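Local coordinates for protein Mono(ADP-ribosyl)transferase SpvB (Salmonella typhimurium, PDB 2GWM) that probably transfers ADP-ribose from NAD(+) to an arginine of host actin, blocking filament assembly, through the ADP-ribosyltransferase domain that forms this chain, at residues L8-A13 against L137-H142; I19-L23 against M57-I61; L83-K87 against K191-N195. One frame throughout, in Å; residues are numbered along the deposited sequence.

Interaction 1 (L8-A13 against L137-H142)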
loop_
_atom_site.group_PDB
_atom_site.type_symbol
_atom_site.label_atom_id
_atom_site.label_comp_id
_atom_site.label_asym_id
_atom_site.label_seq_id
_atom_site.Cartn_x
_atom_site.Cartn_y
_atom_site.Cartn_z
ATOM N N LEU A 8 10.409 -9.566 4.456
ATOM C CA LEU A 8 9.109 -8.921 4.629
ATOM C C LEU A 8 8.959 -8.280 5.983
ATOM O O LEU A 8 8.401 -7.160 6.120
ATOM C CB LEU A 8 7.995 -9.960 4.406
ATOM C CG LEU A 8 6.530 -9.448 4.616
ATOM C CD1 LEU A 8 6.243 -8.308 3.664
ATOM C CD2 LEU A 8 5.616 -10.618 4.366
ATOM N N ARG A 9 9.431 -8.934 7.031
ATOM C CA ARG A 9 9.445 -8.304 8.363
ATOM C C ARG A 9 10.214 -6.994 8.338
ATOM O O ARG A 9 9.764 -5.987 8.880
ATOM C CB ARG A 9 10.054 -9.247 9.410
ATOM C CG ARG A 9 9.224 -10.497 9.732
ATOM C CD ARG A 9 9.900 -11.365 10.825
ATOM N NE ARG A 9 9.048 -12.477 11.191
ATOM C CZ ARG A 9 7.987 -12.404 12.006
ATOM N NH1 ARG A 9 7.636 -11.269 12.619
ATOM N NH2 ARG A 9 7.261 -13.504 12.223
ATOM N N TYR A 10 11.374 -6.986 7.679
ATOM C CA TYR A 10 12.179 -5.773 7.587
ATOM C C TYR A 10 11.471 -4.684 6.790
ATOM O O TYR A 10 11.494 -3.527 7.163
ATOM C CB TYR A 10 13.524 -6.119 6.934
ATOM C CG TYR A 10 14.417 -4.935 6.824
ATOM C CD1 TYR A 10 15.266 -4.591 7.841
ATOM C CD2 TYR A 10 14.415 -4.150 5.676
ATOM C CE1 TYR A 10 16.069 -3.490 7.733
ATOM C CE2 TYR A 10 15.191 -3.030 5.565
ATOM C CZ TYR A 10 16.062 -2.721 6.574
ATOM O OH TYR A 10 16.927 -1.638 6.496
ATOM N N TYR A 11 10.861 -5.043 5.669
ATOM C CA TYR A 11 10.001 -4.156 4.896
ATOM C C TYR A 11 9.001 -3.468 5.831
ATOM O O TYR A 11 8.849 -2.261 5.799
ATOM C CB TYR A 11 9.236 -4.971 3.828
ATOM C CG TYR A 11 8.196 -4.099 3.191
ATOM C CD1 TYR A 11 8.500 -3.293 2.115
ATOM C CD2 TYR A 11 6.914 -4.055 3.699
ATOM C CE1 TYR A 11 7.526 -2.436 1.570
ATOM C CE2 TYR A 11 5.957 -3.178 3.157
ATOM C CZ TYR A 11 6.268 -2.376 2.124
ATOM O OH TYR A 11 5.291 -1.512 1.621
ATOM N N SER A 12 8.279 -4.276 6.588
ATOM C CA SER A 12 7.240 -3.748 7.491
ATOM C C SER A 12 7.817 -2.763 8.523
ATOM O O SER A 12 7.221 -1.737 8.820
ATOM C CB SER A 12 6.483 -4.910 8.158
ATOM O OG SER A 12 5.553 -4.460 9.136
ATOM N N ALA A 13 8.958 -3.120 9.092
ATOM C CA ALA A 13 9.584 -2.288 10.113
ATOM C C ALA A 13 10.132 -0.989 9.566
ATOM O O ALA A 13 9.981 0.076 10.174
ATOM C CB ALA A 13 10.698 -3.033 10.732
ATOM N N LEU A 137 -0.894 -9.761 7.043
ATOM C CA LEU A 137 0.464 -9.888 7.573
ATOM C C LEU A 137 0.484 -10.631 8.885
ATOM O O LEU A 137 1.409 -11.422 9.147
ATOM C CB LEU A 137 1.095 -8.537 7.758
ATOM C CG LEU A 137 1.983 -7.904 6.705
ATOM C CD1 LEU A 137 2.250 -8.667 5.410
ATOM C CD2 LEU A 137 2.092 -6.498 6.649
ATOM N N GLY A 138 -0.519 -10.380 9.712
ATOM C CA GLY A 138 -0.554 -10.963 11.033
ATOM C C GLY A 138 0.718 -10.607 11.798
ATOM O O GLY A 138 1.113 -9.444 11.848
ATOM N N ASP A 139 1.347 -11.629 12.355
ATOM C CA ASP A 139 2.488 -11.418 13.218
ATOM C C ASP A 139 3.762 -11.058 12.451
ATOM O O ASP A 139 4.779 -10.746 13.052
ATOM C CB ASP A 139 2.779 -12.653 14.045
ATOM C CG ASP A 139 3.730 -12.353 15.187
ATOM O OD1 ASP A 139 3.421 -11.463 16.002
ATOM O OD2 ASP A 139 4.788 -12.987 15.254
ATOM N N VAL A 140 3.715 -11.108 11.136
ATOM C CA VAL A 140 4.828 -10.618 10.329
ATOM C C VAL A 140 4.948 -9.103 10.462
ATOM O O VAL A 140 6.033 -8.535 10.312
ATOM C CB VAL A 140 4.672 -11.017 8.894
ATOM C CG1 VAL A 140 5.733 -10.370 8.060
ATOM C CG2 VAL A 140 4.784 -12.510 8.819
ATOM N N ALA A 141 3.835 -8.420 10.726
ATOM C CA ALA A 141 3.872 -6.965 10.823
ATOM C C ALA A 141 4.741 -6.569 11.998
ATOM O O ALA A 141 4.692 -7.201 13.067
ATOM C CB ALA A 141 2.464 -6.416 11.034
ATOM N N HIS A 142 5.457 -5.467 11.867
ATOM C CA HIS A 142 6.354 -5.055 12.935
ATOM C C HIS A 142 5.591 -4.654 14.159
ATOM O O HIS A 142 5.921 -5.087 15.273
ATOM C CB HIS A 142 7.231 -3.898 12.487
ATOM C CG HIS A 142 8.287 -3.567 13.484
ATOM N ND1 HIS A 142 9.337 -4.427 13.745
ATOM C CD2 HIS A 142 8.401 -2.548 14.358
ATOM C CE1 HIS A 142 10.092 -3.898 14.690
ATOM N NE2 HIS A 142 9.539 -2.768 15.087
HETATM O O HOH W 1 8.043 -8.521 12.307
#

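Interaction 2 (I19-L23 against M57-I61)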
loop_
_atom_site.group_PDB
_atom_site.type_symbol
_atom_site.label_atom_id
_atom_site.label_comp_id
_atom_site.label_asym_id
_atom_site.label_seq_id
_atom_site.Cartn_x
_atom_site.Cartn_y
_atom_site.Cartn_z
ATOM N N ILE A 19 11.720 1.537 -0.255
ATOM C CA ILE A 19 11.354 0.722 -1.394
ATOM C C ILE A 19 10.220 1.259 -2.257
ATOM O O ILE A 19 10.256 1.128 -3.480
ATOM C CB ILE A 19 10.877 -0.670 -0.899
ATOM C CG1 ILE A 19 12.085 -1.525 -0.618
ATOM C CG2 ILE A 19 9.980 -1.348 -1.940
ATOM C CD1 ILE A 19 12.650 -2.169 -1.848
ATOM N N ASN A 20 9.195 1.808 -1.625
ATOM C CA ASN A 20 8.041 2.221 -2.394
ATOM C C ASN A 20 8.317 3.453 -3.216
ATOM O O ASN A 20 7.946 3.518 -4.376
ATOM C CB ASN A 20 6.836 2.379 -1.457
ATOM C CG ASN A 20 6.400 1.030 -0.818
ATOM O OD1 ASN A 20 6.014 0.945 0.387
ATOM N ND2 ASN A 20 6.436 -0.009 -1.617
ATOM N N LYS A 21 9.082 4.393 -2.663
ATOM C CA LYS A 21 9.543 5.522 -3.482
ATOM C C LYS A 21 10.399 5.046 -4.642
ATOM O O LYS A 21 10.281 5.512 -5.766
ATOM C CB LYS A 21 10.298 6.541 -2.634
ATOM C CG LYS A 21 9.422 7.288 -1.677
ATOM C CD LYS A 21 10.227 8.253 -0.785
ATOM C CE LYS A 21 9.305 9.184 -0.039
ATOM N NZ LYS A 21 10.030 10.294 0.696
ATOM N N TYR A 22 11.293 4.112 -4.376
ATOM C CA TYR A 22 12.131 3.516 -5.426
ATOM C C TYR A 22 11.290 2.922 -6.567
ATOM O O TYR A 22 11.495 3.222 -7.760
ATOM C CB TYR A 22 13.019 2.428 -4.808
ATOM C CG TYR A 22 13.923 1.712 -5.808
ATOM C CD1 TYR A 22 15.090 2.306 -6.284
ATOM C CD2 TYR A 22 13.604 0.452 -6.252
ATOM C CE1 TYR A 22 15.890 1.676 -7.161
ATOM C CE2 TYR A 22 14.422 -0.231 -7.167
ATOM C CZ TYR A 22 15.570 0.410 -7.622
ATOM O OH TYR A 22 16.457 -0.209 -8.472
ATOM N N LEU A 23 10.309 2.118 -6.166
ATOM C CA LEU A 23 9.461 1.412 -7.144
ATOM C C LEU A 23 8.640 2.400 -7.921
ATOM O O LEU A 23 8.419 2.197 -9.100
ATOM C CB LEU A 23 8.552 0.395 -6.455
ATOM C CG LEU A 23 9.243 -0.909 -6.009
ATOM C CD1 LEU A 23 8.423 -1.676 -5.025
ATOM C CD2 LEU A 23 9.587 -1.779 -7.203
ATOM N N MET A 57 18.731 -4.500 -5.543
ATOM C CA MET A 57 17.424 -4.022 -5.161
ATOM C C MET A 57 16.349 -4.959 -5.664
ATOM O O MET A 57 15.387 -5.205 -4.969
ATOM C CB MET A 57 17.155 -2.639 -5.747
ATOM C CG MET A 57 17.949 -1.574 -5.026
ATOM S SD MET A 57 17.479 -1.238 -3.293
ATOM C CE MET A 57 15.943 -0.391 -3.500
ATOM N N SER A 58 16.521 -5.445 -6.880
ATOM C CA SER A 58 15.571 -6.410 -7.415
ATOM C C SER A 58 15.432 -7.630 -6.576
ATOM O O SER A 58 14.335 -8.093 -6.298
ATOM C CB SER A 58 15.958 -6.802 -8.847
ATOM O OG SER A 58 15.909 -5.650 -9.741
ATOM N N VAL A 59 16.566 -8.215 -6.174
ATOM C CA VAL A 59 16.491 -9.406 -5.378
ATOM C C VAL A 59 15.793 -9.146 -4.010
ATOM O O VAL A 59 15.023 -9.954 -3.508
ATOM C CB VAL A 59 17.924 -9.988 -5.119
ATOM C CG1 VAL A 59 17.776 -11.334 -4.427
ATOM C CG2 VAL A 59 18.703 -10.144 -6.413
ATOM N N TYR A 60 16.150 -8.046 -3.378
ATOM C CA TYR A 60 15.584 -7.615 -2.110
ATOM C C TYR A 60 14.039 -7.463 -2.214
ATOM O O TYR A 60 13.297 -8.016 -1.432
ATOM C CB TYR A 60 16.267 -6.302 -1.803
ATOM C CG TYR A 60 15.742 -5.512 -0.614
ATOM C CD1 TYR A 60 15.364 -6.118 0.580
ATOM C CD2 TYR A 60 15.558 -4.153 -0.751
ATOM C CE1 TYR A 60 14.871 -5.359 1.638
ATOM C CE2 TYR A 60 15.062 -3.379 0.295
ATOM C CZ TYR A 60 14.726 -3.996 1.483
ATOM O OH TYR A 60 14.228 -3.215 2.493
ATOM N N ILE A 61 13.600 -6.744 -3.231
ATOM C CA ILE A 61 12.162 -6.565 -3.480
ATOM C C ILE A 61 11.517 -7.921 -3.709
ATOM O O ILE A 61 10.434 -8.224 -3.187
ATOM C CB ILE A 61 11.949 -5.636 -4.695
ATOM C CG1 ILE A 61 12.367 -4.248 -4.222
ATOM C CG2 ILE A 61 10.504 -5.592 -5.080
ATOM C CD1 ILE A 61 12.613 -3.339 -5.318
#

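Interaction 3 (L83-K87 against K191-N195)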
loop_
_atom_site.group_PDB
_atom_site.type_symbol
_atom_site.label_atom_id
_atom_site.label_comp_id
_atom_site.label_asym_id
_atom_site.label_seq_id
_atom_site.Cartn_x
_atom_site.Cartn_y
_atom_site.Cartn_z
ATOM N N LEU A 83 -6.190 7.908 2.110
ATOM C CA LEU A 83 -5.133 8.624 1.350
ATOM C C LEU A 83 -5.313 10.138 1.436
ATOM O O LEU A 83 -6.418 10.666 1.523
ATOM C CB LEU A 83 -5.132 8.267 -0.163
ATOM C CG LEU A 83 -4.787 6.914 -0.740
ATOM C CD1 LEU A 83 -4.783 7.004 -2.250
ATOM C CD2 LEU A 83 -3.446 6.455 -0.254
ATOM N N LYS A 84 -4.215 10.870 1.345
ATOM C CA LYS A 84 -4.260 12.278 1.176
ATOM C C LYS A 84 -4.036 12.503 -0.280
ATOM O O LYS A 84 -2.894 12.320 -0.778
ATOM C CB LYS A 84 -3.157 12.906 2.003
ATOM C CG LYS A 84 -3.252 14.349 2.085
ATOM C CD LYS A 84 -2.150 14.917 2.947
ATOM C CE LYS A 84 -2.492 16.329 3.361
ATOM N NZ LYS A 84 -3.074 17.166 2.235
ATOM N N LEU A 85 -5.094 12.850 -1.011
ATOM C CA LEU A 85 -4.985 13.170 -2.432
ATOM C C LEU A 85 -5.123 14.620 -2.784
ATOM O O LEU A 85 -4.897 14.965 -3.939
ATOM C CB LEU A 85 -6.013 12.407 -3.265
ATOM C CG LEU A 85 -5.919 10.907 -3.365
ATOM C CD1 LEU A 85 -7.057 10.416 -4.300
ATOM C CD2 LEU A 85 -4.543 10.472 -3.856
ATOM N N ASP A 86 -5.449 15.496 -1.835
ATOM C CA ASP A 86 -5.721 16.878 -2.155
ATOM C C ASP A 86 -4.512 17.804 -2.080
ATOM O O ASP A 86 -4.687 19.023 -2.122
ATOM C CB ASP A 86 -6.873 17.409 -1.291
ATOM C CG ASP A 86 -8.177 16.791 -1.660
ATOM O OD1 ASP A 86 -8.456 16.708 -2.841
ATOM O OD2 ASP A 86 -8.951 16.409 -0.782
ATOM N N LYS A 87 -3.313 17.228 -2.067
ATOM C CA LYS A 87 -2.060 18.015 -2.151
ATOM C C LYS A 87 -1.889 18.555 -3.574
ATOM O O LYS A 87 -2.033 17.798 -4.534
ATOM C CB LYS A 87 -0.851 17.148 -1.817
ATOM C CG LYS A 87 -0.960 16.320 -0.534
ATOM C CD LYS A 87 0.378 15.867 0.064
ATOM C CE LYS A 87 1.341 15.310 -0.968
ATOM N NZ LYS A 87 2.767 15.293 -0.473
ATOM N N LYS A 191 -13.212 14.300 2.084
ATOM C CA LYS A 191 -13.706 14.931 0.894
ATOM C C LYS A 191 -14.410 13.978 -0.054
ATOM O O LYS A 191 -15.351 14.337 -0.761
ATOM C CB LYS A 191 -12.564 15.599 0.149
ATOM C CG LYS A 191 -13.002 16.430 -1.030
ATOM C CD LYS A 191 -12.118 17.689 -1.068
ATOM C CE LYS A 191 -12.724 18.780 -1.896
ATOM N NZ LYS A 191 -12.570 18.477 -3.336
ATOM N N ARG A 192 -14.007 12.717 -0.043
ATOM C CA ARG A 192 -14.549 11.765 -0.975
ATOM C C ARG A 192 -14.288 10.346 -0.529
ATOM O O ARG A 192 -13.338 10.049 0.218
ATOM C CB ARG A 192 -13.945 12.002 -2.353
ATOM C CG ARG A 192 -12.478 11.582 -2.358
ATOM C CD ARG A 192 -11.805 11.922 -3.672
ATOM N NE ARG A 192 -11.713 13.348 -3.999
ATOM C CZ ARG A 192 -10.842 14.204 -3.472
ATOM N NH1 ARG A 192 -10.030 13.802 -2.506
ATOM N NH2 ARG A 192 -10.812 15.493 -3.871
ATOM N N ILE A 193 -15.163 9.479 -0.981
ATOM C CA ILE A 193 -14.981 8.046 -1.018
ATOM C C ILE A 193 -14.792 7.643 -2.443
ATOM O O ILE A 193 -15.530 8.060 -3.318
ATOM C CB ILE A 193 -16.212 7.272 -0.376
ATOM C CG1 ILE A 193 -16.463 7.715 1.056
ATOM C CG2 ILE A 193 -16.052 5.735 -0.530
ATOM C CD1 ILE A 193 -17.872 7.365 1.505
ATOM N N ILE A 194 -13.815 6.754 -2.659
ATOM C CA ILE A 194 -13.597 6.194 -3.964
ATOM C C ILE A 194 -13.781 4.712 -3.801
ATOM O O ILE A 194 -13.073 4.057 -3.063
ATOM C CB ILE A 194 -12.232 6.481 -4.550
ATOM C CG1 ILE A 194 -11.961 7.968 -4.569
ATOM C CG2 ILE A 194 -12.165 5.902 -5.968
ATOM C CD1 ILE A 194 -10.602 8.341 -5.119
ATOM N N ASN A 195 -14.759 4.178 -4.543
ATOM C CA ASN A 195 -15.057 2.746 -4.621
ATOM C C ASN A 195 -14.248 2.191 -5.785
ATOM O O ASN A 195 -14.417 2.614 -6.930
ATOM C CB ASN A 195 -16.557 2.515 -4.817
ATOM C CG ASN A 195 -17.369 3.064 -3.696
ATOM O OD1 ASN A 195 -18.251 3.969 -3.896
ATOM N ND2 ASN A 195 -17.163 2.502 -2.530
#

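Interaction 1 (L8-A13 against L137-H142)
The imidazole of His-142 carries Ala-13 on one face: CB sits 3.9 Å from the ring centroid, offset toward the rim, in a CH-pi contact. The second flat group, the guanidinium of Arg-9, has Val-140 CA over one face and a water in its plane at the edge. That water accepts from Arg-9 NH1 and donates to Val-140 O. NH1 also donates to Asp-139 O at 2.9 Å, but the bond is bent (137°) and the oxygen lies well out of the guanidinium plane. Farther out, Arg-9 NH2 and Asp-139 OD2 make a long salt bridge of 3.9 Å, with the two planes turned 70° apart. Each charge has another partner: Arg-9 NE pairs with Glu-1, and Asp-139 OD1 with Lys-144.

Residues 137-142 belong to the loop running from strand 135-136 to the predicted catalytic Glu-148, a position that probably corresponds to the ADP-ribosylating turn-turn (ARTT) loop of related toxins. Leu-137 bonds through its backbone to Glu-148.

Ser-12 grips the C-terminal end of 137-142. Its OG, swung anti to the backbone N (chi1 174°), accepts a fairly straight bond from His-142 N at 2.9 Å. Deeper in, Val-140 CG1 packs at 3.7 Å on Leu-8 CG, the two side chains at about a right angle, while Leu-8 CD2 reaches Leu-137 CD1 at 4.0 Å beside Leu-150 and Leu-71.

Interaction 2 (I19-L23 against M57-I61)
The shortest polar bonds here run within the helices, Leu-23 N to Ile-19 O and Ile-61 N to Met-57 O, both 2.9 Å. Each joins two residues, one turn apart, that both touch the other helix. No hydrogen bond crosses between the helices, so what meets is entirely side-chain packing.

The clearest contact is Met-57 on Tyr-22. Its chain folds at both chi2 and chi3 (-72° for the latter), which brings the methyl CE over the centre of the tyrosine ring, 3.7 Å from the centroid, as a CH-pi contact. SD lies behind it, above the same face but 4.9 Å from the centroid, a more distant Met-aromatic contact. Met-57 CB packs by the ring's outer end, 3.7 Å from Tyr-22 OH.

Ile-61 CD1 touches two residues of the other helix, 4.0 Å from Tyr-22 CD2 and 3.9 Å from Leu-23 CD2; Leu-23 and Ile-61 run past each other in opposite directions. Ile-19 CG1 rests 3.6 Å from Tyr-60 CE2, while the modelled position of Ile-19 CD1 against Ile-61 is too close to be trusted.

The segment axes cross at -121° and come no closer than 12.0 Å, a wide separation filled by long side chains. Helix 30-39 closes over Met-57 and Tyr-60 through Leu-37, Tyr-28 meets the Tyr-22 ring edge-to-face, and Pro-153, in the loop after strand 149-151, touches Leu-23.

Interaction 3 (L83-K87 against K191-N195)
Asp-86 reaches across to Arg-192. From CB, the chain turns so that CG is anti to the carbonyl carbon (chi1 -69°), which aims the carboxylate at the strand 192-198. CG itself lies at the edge of the Arg-192 guanidinium, in its plane, 3.6 Å from NH1. At the tip the two oxygens do different work. OD1 takes the strong bond: Arg-192 NH2 donates at 2.8 Å (156°) to the syn lone pair of OD1, which lies close to the guanidinium plane. Arg-192 NH1 adds two weak bonds, to OD1 and to OD2, each 3.3 Å long. The carboxylate is twisted 58° against the guanidinium, so this is not a flat two-pronged pairing. OD2 also meets an aliphatic neighbour, Lys-191 CD, at 3.4 Å; the Lys-191 ammonium NZ stays 4.5 Å from OD1, beyond a salt bridge.

Arg-192 comes from the opposite direction. Within its own segment, Lys-191 CG lies over one face of the guanidinium, offset toward the rim, and NH1 is further held by Thr-122 OG1. Those bonds should restrict rotation of the guanidinium. Asp-121 takes the backbone N-H groups of Leu-85 and Asp-86, fixing the loop that presents the carboxylate.

Beside the ion pair, Leu-85 CD1 and Ile-194 CD1 approach tip to tip at 4.2 Å, while Leu-94 of helix 91-97 touches Leu-85, Asp-86 and Arg-192. The contact thus bridges over strand 122-127, which lies between strands 78-83 and 192-198 in the mixed sheet of this ADP-ribosyltransferase domain; strand 78-83, leading into the loop, carries Arg-81, the predicted catalytic arginine of the R-S-E signature.

Interactions 1 and 2 share helix 3-24: its 8-13 part meets the loop before Glu-148, its 19-23 part meets helix 50-69. Their centres are 16 Å apart, and they touch, for example where Tyr-10 CE2 packs 3.2 Å from Tyr-60 OH. Interaction 3 lies on the opposite side of the chain's centre, 26 Å from either of the others between centres. The predicted catalytic residues relate to the contacts unequally: the side chain of Leu-137 is about 4 Å from that of Glu-148 and about 7 Å from that of Ser-111, that of Leu-85 about 9 Å from Arg-81, and that of Ile-19 about 11 Å from Ser-111. Interaction 2 is thus the helical contact set farther back.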